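Side-chain contacts in hypothetical protein (Staphylococcus aureus subsp. aureus, PDB 2IL5), which is of unknown function but belongs to the Activator of Hsp90 ATPase homolog 1-like family, whose Bet v 1-like fold often encloses a ligand-binding cavity: residues E27-Y30 with E31-K35; A149-H152 with G153-M157; V164-T167 with S168-Q171; T135-E138 with Y139-K143; K36-L39 with K40-F43. All coordinates share one frame; numbering follows the deposited sequence.

All five contacts are local, each joining side chains a helical turn or less apart, and they illustrate how the same backbone pattern acquires different chemistry with its place in the fold. Contacts 2, 3 and 4 share the long helix 136-166: contact 4 is its start, contact 2 its middle and contact 3 its end, all at the surface. Contacts 1 and 5 lie on the consecutive short helices 26-32 and 36-39, are partly buried, and are rich in aromatic rings. They touch each other through A32, W33, L39 and W42, and both pack on contact 3. A capping box opens the long helix; in contacts 1, 3 and 5 a side-chain hydroxyl or amide bonds to an earlier carbonyl.

Contact 1. Residues E27-Y30 with E31-K35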
loop_
_atom_site.group_PDB
_atom_site.type_symbol
_atom_site.label_atom_id
_atom_site.label_comp_id
_atom_site.label_asym_id
_atom_site.label_seq_id
_atom_site.Cartn_x
_atom_site.Cartn_y
_atom_site.Cartn_z
ATOM N N GLU A 27 0.520 -16.964 5.222
ATOM C CA GLU A 27 -0.500 -16.640 6.198
ATOM C C GLU A 27 -0.192 -15.474 7.143
ATOM O O GLU A 27 -1.089 -14.695 7.462
ATOM C CB GLU A 27 -0.789 -17.867 7.051
ATOM C CG GLU A 27 -1.300 -17.507 8.436
ATOM C CD GLU A 27 -1.921 -18.657 9.159
ATOM O OE1 GLU A 27 -1.254 -19.706 9.306
ATOM O OE2 GLU A 27 -3.074 -18.493 9.602
ATOM N N LEU A 28 1.040 -15.411 7.656
ATOM C CA LEU A 28 1.443 -14.305 8.554
ATOM C C LEU A 28 1.581 -12.980 7.805
ATOM O O LEU A 28 1.153 -11.946 8.308
ATOM C CB LEU A 28 2.709 -14.626 9.351
ATOM C CG LEU A 28 2.534 -15.581 10.552
ATOM C CD1 LEU A 28 3.868 -15.782 11.207
ATOM C CD2 LEU A 28 1.492 -15.117 11.599
ATOM N N VAL A 29 2.163 -13.022 6.605
ATOM C CA VAL A 29 2.230 -11.837 5.752
ATOM C C VAL A 29 0.856 -11.386 5.233
ATOM O O VAL A 29 0.562 -10.187 5.225
ATOM C CB VAL A 29 3.232 -12.010 4.592
ATOM C CG1 VAL A 29 3.361 -10.692 3.820
ATOM C CG2 VAL A 29 4.597 -12.421 5.165
ATOM N N TYR A 30 0.018 -12.338 4.825
ATOM C CA TYR A 30 -1.322 -12.039 4.311
ATOM C C TYR A 30 -2.151 -11.385 5.396
ATOM O O TYR A 30 -2.850 -10.426 5.142
ATOM C CB TYR A 30 -2.003 -13.308 3.776
ATOM C CG TYR A 30 -3.426 -13.117 3.260
ATOM C CD1 TYR A 30 -4.544 -13.390 4.085
ATOM C CD2 TYR A 30 -3.666 -12.699 1.936
ATOM C CE1 TYR A 30 -5.849 -13.210 3.623
ATOM C CE2 TYR A 30 -4.961 -12.512 1.461
ATOM C CZ TYR A 30 -6.051 -12.767 2.293
ATOM O OH TYR A 30 -7.343 -12.605 1.788
ATOM N N GLU A 31 -2.078 -11.922 6.605
ATOM C CA GLU A 31 -2.739 -11.339 7.764
ATOM C C GLU A 31 -2.411 -9.844 7.980
ATOM O O GLU A 31 -3.309 -9.052 8.319
ATOM C CB GLU A 31 -2.386 -12.142 9.019
ATOM C CG GLU A 31 -3.244 -11.816 10.254
ATOM C CD GLU A 31 -2.942 -12.718 11.489
ATOM O OE1 GLU A 31 -1.783 -12.792 11.961
ATOM O OE2 GLU A 31 -3.891 -13.337 12.002
ATOM N N ALA A 32 -1.141 -9.463 7.796
ATOM C CA ALA A 32 -0.700 -8.057 7.953
ATOM C C ALA A 32 -1.529 -7.078 7.126
ATOM O O ALA A 32 -1.736 -5.933 7.549
ATOM C CB ALA A 32 0.778 -7.927 7.603
ATOM N N TRP A 33 -2.026 -7.572 5.974
ATOM C CA TRP A 33 -2.710 -6.810 4.934
ATOM C C TRP A 33 -4.203 -6.783 5.140
ATOM O O TRP A 33 -4.899 -6.015 4.485
ATOM C CB TRP A 33 -2.439 -7.391 3.519
ATOM C CG TRP A 33 -1.068 -6.999 2.932
ATOM C CD1 TRP A 33 0.147 -7.630 3.156
ATOM C CD2 TRP A 33 -0.794 -5.917 2.028
ATOM N NE1 TRP A 33 1.148 -6.999 2.437
ATOM C CE2 TRP A 33 0.602 -5.944 1.745
ATOM C CE3 TRP A 33 -1.584 -4.919 1.429
ATOM C CZ2 TRP A 33 1.218 -5.005 0.872
ATOM C CZ3 TRP A 33 -0.957 -3.970 0.568
ATOM C CH2 TRP A 33 0.417 -4.022 0.311
ATOM N N THR A 34 -4.691 -7.634 6.037
ATOM C CA THR A 34 -6.128 -7.925 6.064
ATOM C C THR A 34 -6.694 -7.910 7.453
ATOM O O THR A 34 -7.889 -8.150 7.649
ATOM C CB THR A 34 -6.476 -9.284 5.378
ATOM O OG1 THR A 34 -5.722 -10.320 5.987
ATOM C CG2 THR A 34 -6.195 -9.231 3.863
ATOM N N LYS A 35 -5.827 -7.625 8.413
ATOM C CA LYS A 35 -6.253 -7.406 9.775
ATOM C C LYS A 35 -6.070 -5.982 10.253
ATOM O O LYS A 35 -4.943 -5.477 10.336
ATOM C CB LYS A 35 -5.550 -8.377 10.721
ATOM C CG LYS A 35 -6.505 -9.403 11.297
ATOM C CD LYS A 35 -7.583 -8.671 12.154
ATOM C CE LYS A 35 -6.974 -7.971 13.400
ATOM N NZ LYS A 35 -7.792 -6.827 13.947
#
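Y30 and T34 meet one turn apart as the chain runs on from helix 26-32, one of the two short helices that follow the first strand of this Bet v 1-like fold. The carbonyl oxygen Y30 O takes two bonds, from W33 N at 3.1 Å and from T34 OG1 at 3.0 Å. These donors approach from opposite faces of the carbonyl plane, so the group is held from both sides. Earlier in the helix, E31 N is satisfied by E27 O at 3.1 Å, whereas A32 N makes two weak bonds, to L28 O and V29 O. The oxygen V29 O also lies in the plane of the W33 ring, at its edge. A32 O, in turn, accepts from W42 NE1, tying this segment to the loop that follows helix 36-39. On the ring side, the T34 chi1 of 56° turns OG1 to Y30 O and sends the methyl over the tyrosine. The two side chains cross at about a right angle, in a CH-pi contact. T34 CG2 stands 4.1 Å from the centroid of the Y30 ring, 21° off its normal and displaced toward the rim.

Contact 2. Residues A149-H152 with G153-M157; sequences AMVH and GFELM
Residues A149-H152 run into G153-M157 as unbroken alpha helix, and four successive i to i+4 bonds join them. G153 N reaches A149 O at 2.9 Å, F154 N binds M150 O, E155 N binds V151 O, and L156 N binds H152 O at 3.1 Å. The straightest of the four, at E155 N, has an N-H...O angle of 170°. On one side of the helix H152 and L156 meet. H152 carries CG anti to its own nitrogen (chi1 177°), which swings the imidazole alongside the following turn; L156 then lies over one ring face, with its CG 4.1 Å above the plane and displaced toward the rim. The nearest approach is at L156 CD1, 3.7 Å from H152 NE2. Both residues are exposed, so this is a surface pairing of an aliphatic branch with a ring.

This turn belongs to the middle of helix 136-166, the long C-terminal helix of the Bet v 1-like fold, and its other flank rests on the antiparallel sheet. There F154 is buried, its ring edge-to-face with Y124 and also meeting F122. Its CD2 lies 3.1 Å from M150 O and 4.4 Å from M150 CB, the latter a loose apolar contact. M150, a selenomethionine, reaches V16 of strand 12-22. E155 bends back at chi2 (-59°), bringing its CG within 3.2 Å of V151 O, while the carboxylate oxygen E155 OE1 forms a salt bridge with K20 NZ on that same strand.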
loop_
_atom_site.group_PDB
_atom_site.type_symbol
_atom_site.label_atom_id
_atom_site.label_comp_id
_atom_site.label_asym_id
_atom_site.label_seq_id
_atom_site.Cartn_x
_atom_site.Cartn_y
_atom_site.Cartn_z
ATOM N N ALA A 149 9.588 8.441 -5.020
ATOM C CA ALA A 149 8.898 8.749 -3.780
ATOM C C ALA A 149 8.000 7.589 -3.312
ATOM O O ALA A 149 7.947 7.267 -2.111
ATOM C CB ALA A 149 8.050 10.054 -3.930
HETATM N N MSE A 150 7.256 7.017 -4.248
HETATM C CA MSE A 150 6.428 5.822 -3.985
HETATM C C MSE A 150 7.219 4.564 -3.664
HETATM O O MSE A 150 6.850 3.849 -2.766
HETATM C CB MSE A 150 5.443 5.572 -5.133
HETATM C CG MSE A 150 4.518 6.755 -5.330
HETATM SE SE MSE A 150 3.343 7.212 -3.813
HETATM C CE MSE A 150 4.128 8.906 -3.217
ATOM N N VAL A 151 8.297 4.297 -4.392
ATOM C CA VAL A 151 9.196 3.221 -4.067
ATOM C C VAL A 151 9.669 3.367 -2.623
ATOM O O VAL A 151 9.577 2.428 -1.834
ATOM C CB VAL A 151 10.401 3.177 -5.048
ATOM C CG1 VAL A 151 11.515 2.249 -4.528
ATOM C CG2 VAL A 151 9.949 2.707 -6.394
ATOM N N HIS A 152 10.159 4.550 -2.267
ATOM C CA HIS A 152 10.687 4.822 -0.930
ATOM C C HIS A 152 9.599 4.732 0.149
ATOM O O HIS A 152 9.802 4.133 1.162
ATOM C CB HIS A 152 11.368 6.191 -0.926
ATOM C CG HIS A 152 11.882 6.614 0.417
ATOM N ND1 HIS A 152 13.021 6.074 0.983
ATOM C CD2 HIS A 152 11.414 7.524 1.307
ATOM C CE1 HIS A 152 13.246 6.648 2.152
ATOM N NE2 HIS A 152 12.284 7.528 2.375
ATOM N N GLY A 153 8.427 5.304 -0.099
ATOM C CA GLY A 153 7.347 5.256 0.871
ATOM C C GLY A 153 6.838 3.847 1.123
ATOM O O GLY A 153 6.542 3.509 2.264
ATOM N N PHE A 154 6.753 3.020 0.075
ATOM C CA PHE A 154 6.378 1.619 0.251
ATOM C C PHE A 154 7.436 0.745 0.929
ATOM O O PHE A 154 7.076 -0.092 1.743
ATOM C CB PHE A 154 5.923 0.962 -1.069
ATOM C CG PHE A 154 4.553 1.360 -1.485
ATOM C CD1 PHE A 154 3.450 1.039 -0.693
ATOM C CD2 PHE A 154 4.355 2.081 -2.663
ATOM C CE1 PHE A 154 2.154 1.417 -1.086
ATOM C CE2 PHE A 154 3.074 2.458 -3.053
ATOM C CZ PHE A 154 1.970 2.119 -2.260
ATOM N N GLU A 155 8.709 0.914 0.571
ATOM C CA GLU A 155 9.820 0.283 1.296
ATOM C C GLU A 155 9.738 0.546 2.780
ATOM O O GLU A 155 9.926 -0.387 3.575
ATOM C CB GLU A 155 11.189 0.776 0.829
ATOM C CG GLU A 155 11.630 0.374 -0.574
ATOM C CD GLU A 155 11.706 -1.125 -0.829
ATOM O OE1 GLU A 155 11.843 -1.890 0.135
ATOM O OE2 GLU A 155 11.663 -1.537 -2.009
ATOM N N LEU A 156 9.507 1.810 3.163
ATOM C CA LEU A 156 9.456 2.188 4.591
ATOM C C LEU A 156 8.280 1.519 5.260
ATOM O O LEU A 156 8.378 1.114 6.413
ATOM C CB LEU A 156 9.316 3.692 4.806
ATOM C CG LEU A 156 10.464 4.668 4.833
ATOM C CD1 LEU A 156 9.890 6.087 4.855
ATOM C CD2 LEU A 156 11.364 4.421 6.007
HETATM N N MSE A 157 7.173 1.415 4.519
HETATM C CA MSE A 157 5.964 0.703 4.975
HETATM C C MSE A 157 6.133 -0.800 5.188
HETATM O O MSE A 157 5.579 -1.359 6.127
HETATM C CB MSE A 157 4.845 0.873 3.966
HETATM C CG MSE A 157 3.831 1.894 4.353
HETATM SE SE MSE A 157 2.432 1.874 2.997
HETATM C CE MSE A 157 3.041 3.450 2.100
#

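Contact 3. Residues V164-T167 with S168-Q171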
loop_
_atom_site.group_PDB
_atom_site.type_symbol
_atom_site.label_atom_id
_atom_site.label_comp_id
_atom_site.label_asym_id
_atom_site.label_seq_id
_atom_site.Cartn_x
_atom_site.Cartn_y
_atom_site.Cartn_z
ATOM N N VAL A 164 6.128 -5.365 12.728
ATOM C CA VAL A 164 4.813 -5.661 13.288
ATOM C C VAL A 164 4.586 -7.175 13.251
ATOM O O VAL A 164 4.039 -7.745 14.197
ATOM C CB VAL A 164 3.686 -4.944 12.509
ATOM C CG1 VAL A 164 2.287 -5.543 12.852
ATOM C CG2 VAL A 164 3.742 -3.424 12.732
ATOM N N ILE A 165 5.005 -7.832 12.168
ATOM C CA ILE A 165 4.893 -9.294 12.093
ATOM C C ILE A 165 5.871 -10.000 13.067
ATOM O O ILE A 165 5.476 -10.899 13.812
ATOM C CB ILE A 165 5.034 -9.839 10.639
ATOM C CG1 ILE A 165 4.012 -9.206 9.704
ATOM C CG2 ILE A 165 4.840 -11.372 10.619
ATOM C CD1 ILE A 165 4.359 -9.346 8.219
ATOM N N GLU A 166 7.131 -9.566 13.057
ATOM C CA GLU A 166 8.174 -10.070 13.932
ATOM C C GLU A 166 7.782 -10.037 15.427
ATOM O O GLU A 166 8.082 -10.961 16.162
ATOM C CB GLU A 166 9.452 -9.259 13.701
ATOM C CG GLU A 166 10.624 -9.615 14.610
ATOM C CD GLU A 166 11.615 -10.554 13.944
ATOM O OE1 GLU A 166 11.607 -11.776 14.288
ATOM O OE2 GLU A 166 12.395 -10.064 13.072
ATOM N N THR A 167 7.103 -8.970 15.849
ATOM C CA THR A 167 6.720 -8.753 17.249
ATOM C C THR A 167 5.326 -9.322 17.590
ATOM O O THR A 167 4.733 -8.985 18.620
ATOM C CB THR A 167 6.764 -7.253 17.633
ATOM O OG1 THR A 167 7.743 -6.540 16.791
ATOM C CG2 THR A 167 7.143 -7.090 19.130
ATOM N N SER A 168 4.791 -10.166 16.724
ATOM C CA SER A 168 3.686 -11.023 17.133
ATOM C C SER A 168 4.229 -12.451 17.269
ATOM O O SER A 168 3.527 -13.363 17.704
ATOM C CB SER A 168 2.546 -10.950 16.125
ATOM O OG SER A 168 2.996 -11.282 14.827
ATOM N N THR A 169 5.509 -12.598 16.914
ATOM C CA THR A 169 6.213 -13.872 16.767
ATOM C C THR A 169 7.143 -14.074 17.988
ATOM O O THR A 169 7.617 -15.189 18.278
ATOM C CB THR A 169 6.973 -13.892 15.385
ATOM O OG1 THR A 169 6.553 -15.005 14.586
ATOM C CG2 THR A 169 8.512 -13.846 15.512
ATOM N N GLN A 170 7.361 -12.970 18.702
ATOM C CA GLN A 170 8.181 -12.919 19.904
ATOM C C GLN A 170 7.327 -12.544 21.129
ATOM O O GLN A 170 7.694 -12.846 22.272
ATOM C CB GLN A 170 9.325 -11.924 19.702
ATOM C CG GLN A 170 10.247 -12.282 18.533
ATOM C CD GLN A 170 11.173 -11.142 18.113
ATOM O OE1 GLN A 170 10.947 -9.973 18.463
ATOM N NE2 GLN A 170 12.224 -11.482 17.353
ATOM N N GLN A 171 6.193 -11.885 20.872
ATOM C CA GLN A 171 5.190 -11.574 21.898
ATOM C C GLN A 171 3.839 -12.207 21.508
ATOM O O GLN A 171 3.775 -13.373 21.102
ATOM C CB GLN A 171 5.079 -10.047 22.105
ATOM C CG GLN A 171 4.327 -9.587 23.373
ATOM C CD GLN A 171 5.063 -9.899 24.683
ATOM O OE1 GLN A 171 5.247 -11.064 25.055
ATOM N NE2 GLN A 171 5.463 -8.849 25.399
ATOM O OXT GLN A 171 2.771 -11.590 21.563
#
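V164-I165-E166 form the last helical residues and T167 is the first to leave helical angles, so that S168-Q171 continue as an irregular tail whose first two residues are tied back by i to i+3 bonds. This is the C-terminal end of helix 136-166, the long closing helix of the Bet v 1-like fold. The carbonyl oxygen I165 O takes two donors from one residue: S168 N at 3.1 Å, standing well above the carbonyl plane, and S168 OG at 2.7 Å, tilted only 21° from it. The serine chi1 of 56° turns OG back toward the helix, letting backbone and side chain of S168 share a single acceptor. The next residue repeats the pattern, with T169 N bound to E166 O at 3.1 Å, somewhat less straight than the bond from S168 N.

E166 and Q170 meet further out, their chains crossing at a slant. The glutamate bends at chi2 while the glutamine stays extended beyond CG, and the carboxylate and amide planes come within 22° of parallel. Although E166 OE1 and Q170 NE2 are 3.1 Å apart, the angle is too poor for a hydrogen bond; OE1 has a long, weak ion pair with K23 NZ instead. I165, buried, packs against F24, L28 and A32, and the T167 hydroxyl bonds back to H163 O. At the tail, Q171 CB lies 3.7 Å from T167 O.

Contact 4. Residues T135-E138 with Y139-K143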
loop_
_atom_site.group_PDB
_atom_site.type_symbol
_atom_site.label_atom_id
_atom_site.label_comp_id
_atom_site.label_asym_id
_atom_site.label_seq_id
_atom_site.Cartn_x
_atom_site.Cartn_y
_atom_site.Cartn_z
ATOM N N THR A 135 6.627 20.454 -20.705
ATOM C CA THR A 135 7.357 19.838 -21.799
ATOM C C THR A 135 7.405 18.349 -21.567
ATOM O O THR A 135 7.094 17.899 -20.478
ATOM C CB THR A 135 8.785 20.351 -21.902
ATOM O OG1 THR A 135 9.485 19.962 -20.712
ATOM C CG2 THR A 135 8.841 21.931 -22.146
ATOM N N ASN A 136 7.771 17.588 -22.600
ATOM C CA ASN A 136 7.864 16.143 -22.494
ATOM C C ASN A 136 8.842 15.771 -21.389
ATOM O O ASN A 136 8.616 14.841 -20.633
ATOM C CB ASN A 136 8.311 15.521 -23.810
ATOM C CG ASN A 136 7.215 15.467 -24.854
ATOM O OD1 ASN A 136 7.466 15.089 -26.004
ATOM N ND2 ASN A 136 5.990 15.776 -24.462
ATOM N N LEU A 137 9.908 16.545 -21.279
ATOM C CA LEU A 137 10.953 16.300 -20.302
ATOM C C LEU A 137 10.484 16.592 -18.898
ATOM O O LEU A 137 10.724 15.814 -17.980
ATOM C CB LEU A 137 12.184 17.159 -20.645
ATOM C CG LEU A 137 13.464 16.773 -19.909
ATOM C CD1 LEU A 137 13.836 15.304 -20.167
ATOM C CD2 LEU A 137 14.615 17.720 -20.276
ATOM N N GLU A 138 9.822 17.717 -18.717
ATOM C CA GLU A 138 9.297 18.076 -17.410
ATOM C C GLU A 138 8.326 17.042 -16.865
ATOM O O GLU A 138 8.367 16.750 -15.683
ATOM C CB GLU A 138 8.639 19.466 -17.425
ATOM C CG GLU A 138 9.608 20.582 -17.664
ATOM C CD GLU A 138 8.927 21.895 -17.945
ATOM O OE1 GLU A 138 7.865 21.909 -18.571
ATOM O OE2 GLU A 138 9.474 22.933 -17.557
ATOM N N TYR A 139 7.462 16.513 -17.720
ATOM C CA TYR A 139 6.495 15.481 -17.347
ATOM C C TYR A 139 7.160 14.157 -16.960
ATOM O O TYR A 139 6.799 13.494 -15.974
ATOM C CB TYR A 139 5.529 15.224 -18.504
ATOM C CG TYR A 139 4.362 14.413 -18.026
ATOM C CD1 TYR A 139 3.795 14.668 -16.763
ATOM C CD2 TYR A 139 3.860 13.346 -18.775
ATOM C CE1 TYR A 139 2.772 13.917 -16.280
ATOM C CE2 TYR A 139 2.806 12.594 -18.294
ATOM C CZ TYR A 139 2.273 12.899 -17.038
ATOM O OH TYR A 139 1.195 12.204 -16.560
ATOM N N LYS A 140 8.135 13.774 -17.766
ATOM C CA LYS A 140 8.923 12.626 -17.510
ATOM C C LYS A 140 9.688 12.741 -16.183
ATOM O O LYS A 140 9.726 11.780 -15.427
ATOM C CB LYS A 140 9.807 12.332 -18.714
ATOM C CG LYS A 140 11.149 11.668 -18.403
ATOM C CD LYS A 140 11.629 10.792 -19.597
ATOM C CE LYS A 140 12.980 10.144 -19.266
ATOM N NZ LYS A 140 13.207 8.858 -19.976
ATOM N N GLN A 141 10.252 13.914 -15.894
ATOM C CA GLN A 141 10.891 14.175 -14.617
ATOM C C GLN A 141 9.952 14.122 -13.412
ATOM O O GLN A 141 10.349 13.632 -12.368
ATOM C CB GLN A 141 11.741 15.485 -14.660
ATOM C CG GLN A 141 12.852 15.381 -15.774
ATOM C CD GLN A 141 13.705 16.674 -16.082
ATOM O OE1 GLN A 141 14.902 16.553 -16.424
ATOM N NE2 GLN A 141 13.089 17.878 -16.003
ATOM N N LYS A 142 8.728 14.661 -13.544
ATOM C CA LYS A 142 7.706 14.574 -12.497
ATOM C C LYS A 142 7.263 13.104 -12.212
ATOM O O LYS A 142 7.022 12.764 -11.073
ATOM C CB LYS A 142 6.460 15.389 -12.861
ATOM C CG LYS A 142 5.403 15.383 -11.747
ATOM C CD LYS A 142 4.155 16.170 -12.057
ATOM C CE LYS A 142 3.130 16.100 -10.889
ATOM N NZ LYS A 142 1.845 16.653 -11.340
ATOM N N LYS A 143 7.145 12.261 -13.238
ATOM C CA LYS A 143 6.817 10.835 -13.044
ATOM C C LYS A 143 7.949 10.034 -12.407
ATOM O O LYS A 143 7.686 9.162 -11.615
ATOM C CB LYS A 143 6.408 10.165 -14.338
ATOM C CG LYS A 143 5.190 10.829 -14.973
ATOM C CD LYS A 143 5.185 10.499 -16.452
ATOM C CE LYS A 143 4.960 9.049 -16.616
ATOM N NZ LYS A 143 5.516 8.665 -17.936
#
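L137 and Q141 face each other one turn apart on the exposed side of the helix, their side chains slanting across one another. The glutamine runs extended beyond CG, and its amide oxygen Q141 OE1 comes within 3.8 Å of L137 CG, with both leucine methyls only slightly farther off. Because its chi1 is -59°, the aliphatic part of Q141 lies back along the preceding turn, where CG is 3.1 Å from L137 O. That carbonyl is already engaged by the backbone, accepting from Q141 N at 2.9 Å.

The turn starts helix 136-166, and a capping box closes its N terminus: the T135 hydroxyl OG1 accepts from E138 N at 3.0 Å, while the E138 carboxylate reaches back so that OE1 accepts from T135 N at 2.9 Å. The second bond is nearly straight, at 172°, and meets OE1 on the anti side, 23° out of the carboxylate plane. The N-cap N-H of T135 and the first-turn N-H of E138 are thus both supplied with side-chain acceptors.

Y139 points in another direction, buried toward the sheet, where its hydroxyl bonds to V128 O and E12 N. The aliphatic part of K143 lies over one face of this ring, its CD 3.6 Å above the plane and displaced toward the rim, while K143 NZ pairs with E12. Nearby, K142 extends its ammonium group to E129 O and the E131 carboxylate.

Contact 5. Residues K36-L39 with K40-F43; sequences KDLL and KQWF
L39 starts away from K40-F43 at its CB, yet one of its methyls reaches two aromatic residues. With CG beside the backbone nitrogen (chi1 -76°), the branch CD2 is the part that reaches across: it stands 3.6 Å from F43 CB and 3.9 Å from W42 CZ2. L39 and F43 run side by side, pointing the same way, whereas the leucine crosses the indole at a slant. This methyl also packs on the carbonyls of A32 and W33, at and just after helix 26-32. Helix 36-39 is the second of the two short helices of the Bet v 1-like fold, and the chain leaves it here through a turn gripped at L39 O. That oxygen accepts from F43 N at 2.8 Å in the carbonyl plane and from W42 N above it. F43 CB sits over the centre of the W42 ring, 4.0 Å above its plane. The indole also lies edge-to-face with W33, while F43 is buried among Y63, I65, M92 and I94. Earlier in the turn, Q41 NE2 meets a lone pair of D37 O at 2.8 Å, in the glutamine amide plane and nearly straight at 169°.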
loop_
_atom_site.group_PDB
_atom_site.type_symbol
_atom_site.label_atom_id
_atom_site.label_comp_id
_atom_site.label_asym_id
_atom_site.label_seq_id
_atom_site.Cartn_x
_atom_site.Cartn_y
_atom_site.Cartn_z
ATOM N N LYS A 36 -7.196 -5.363 10.603
ATOM C CA LYS A 36 -7.286 -3.980 11.101
ATOM C C LYS A 36 -6.234 -3.547 12.130
ATOM O O LYS A 36 -5.578 -2.514 11.977
ATOM C CB LYS A 36 -8.661 -3.772 11.718
ATOM C CG LYS A 36 -9.198 -2.389 11.563
ATOM C CD LYS A 36 -9.956 -1.973 12.775
ATOM C CE LYS A 36 -11.183 -2.809 12.969
ATOM N NZ LYS A 36 -11.568 -2.774 14.384
ATOM N N ASP A 37 -6.073 -4.333 13.183
ATOM C CA ASP A 37 -5.230 -3.889 14.275
ATOM C C ASP A 37 -3.752 -4.155 13.986
ATOM O O ASP A 37 -2.870 -3.722 14.747
ATOM C CB ASP A 37 -5.749 -4.457 15.600
ATOM C CG ASP A 37 -7.242 -4.174 15.794
ATOM O OD1 ASP A 37 -7.635 -2.980 15.749
ATOM O OD2 ASP A 37 -8.021 -5.142 15.946
ATOM N N LEU A 38 -3.509 -4.825 12.855
ATOM C CA LEU A 38 -2.187 -4.946 12.273
ATOM C C LEU A 38 -1.961 -3.819 11.239
ATOM O O LEU A 38 -0.956 -3.118 11.306
ATOM C CB LEU A 38 -1.974 -6.325 11.630
ATOM C CG LEU A 38 -2.044 -7.549 12.538
ATOM C CD1 LEU A 38 -1.649 -8.808 11.775
ATOM C CD2 LEU A 38 -1.192 -7.376 13.810
ATOM N N LEU A 39 -2.908 -3.629 10.319
ATOM C CA LEU A 39 -2.829 -2.556 9.322
ATOM C C LEU A 39 -2.664 -1.170 9.955
ATOM O O LEU A 39 -1.976 -0.297 9.398
ATOM C CB LEU A 39 -4.087 -2.536 8.464
ATOM C CG LEU A 39 -4.260 -3.594 7.379
ATOM C CD1 LEU A 39 -5.768 -3.687 7.022
ATOM C CD2 LEU A 39 -3.351 -3.325 6.145
ATOM N N LYS A 40 -3.294 -0.986 11.122
ATOM C CA LYS A 40 -3.240 0.267 11.867
ATOM C C LYS A 40 -1.830 0.636 12.285
ATOM O O LYS A 40 -1.545 1.810 12.555
ATOM C CB LYS A 40 -4.198 0.227 13.061
ATOM C CG LYS A 40 -3.627 -0.170 14.402
ATOM C CD LYS A 40 -4.632 0.146 15.497
ATOM C CE LYS A 40 -4.866 1.647 15.638
ATOM N NZ LYS A 40 -5.603 2.023 16.891
ATOM N N GLN A 41 -0.952 -0.370 12.279
ATOM C CA GLN A 41 0.419 -0.227 12.684
ATOM C C GLN A 41 1.374 0.068 11.542
ATOM O O GLN A 41 2.513 0.472 11.810
ATOM C CB GLN A 41 0.894 -1.479 13.443
ATOM C CG GLN A 41 0.059 -1.826 14.671
ATOM C CD GLN A 41 0.588 -3.033 15.446
ATOM O OE1 GLN A 41 1.727 -3.037 15.919
ATOM N NE2 GLN A 41 -0.250 -4.056 15.591
ATOM N N TRP A 42 0.938 -0.076 10.287
ATOM C CA TRP A 42 1.896 0.045 9.176
ATOM C C TRP A 42 1.374 0.599 7.872
ATOM O O TRP A 42 2.141 1.154 7.112
ATOM C CB TRP A 42 2.590 -1.298 8.884
ATOM C CG TRP A 42 1.729 -2.306 8.170
ATOM C CD1 TRP A 42 0.918 -3.245 8.754
ATOM C CD2 TRP A 42 1.628 -2.517 6.743
ATOM N NE1 TRP A 42 0.297 -4.009 7.771
ATOM C CE2 TRP A 42 0.722 -3.589 6.537
ATOM C CE3 TRP A 42 2.205 -1.898 5.612
ATOM C CZ2 TRP A 42 0.374 -4.051 5.242
ATOM C CZ3 TRP A 42 1.869 -2.366 4.339
ATOM C CH2 TRP A 42 0.964 -3.441 4.171
ATOM N N PHE A 43 0.099 0.408 7.580
ATOM C CA PHE A 43 -0.414 0.742 6.252
ATOM C C PHE A 43 -0.889 2.181 6.196
ATOM O O PHE A 43 -2.003 2.469 6.618
ATOM C CB PHE A 43 -1.555 -0.202 5.867
ATOM C CG PHE A 43 -1.956 -0.092 4.443
ATOM C CD1 PHE A 43 -3.072 0.660 4.074
ATOM C CD2 PHE A 43 -1.209 -0.718 3.451
ATOM C CE1 PHE A 43 -3.439 0.785 2.727
ATOM C CE2 PHE A 43 -1.569 -0.592 2.103
ATOM C CZ PHE A 43 -2.694 0.161 1.757
#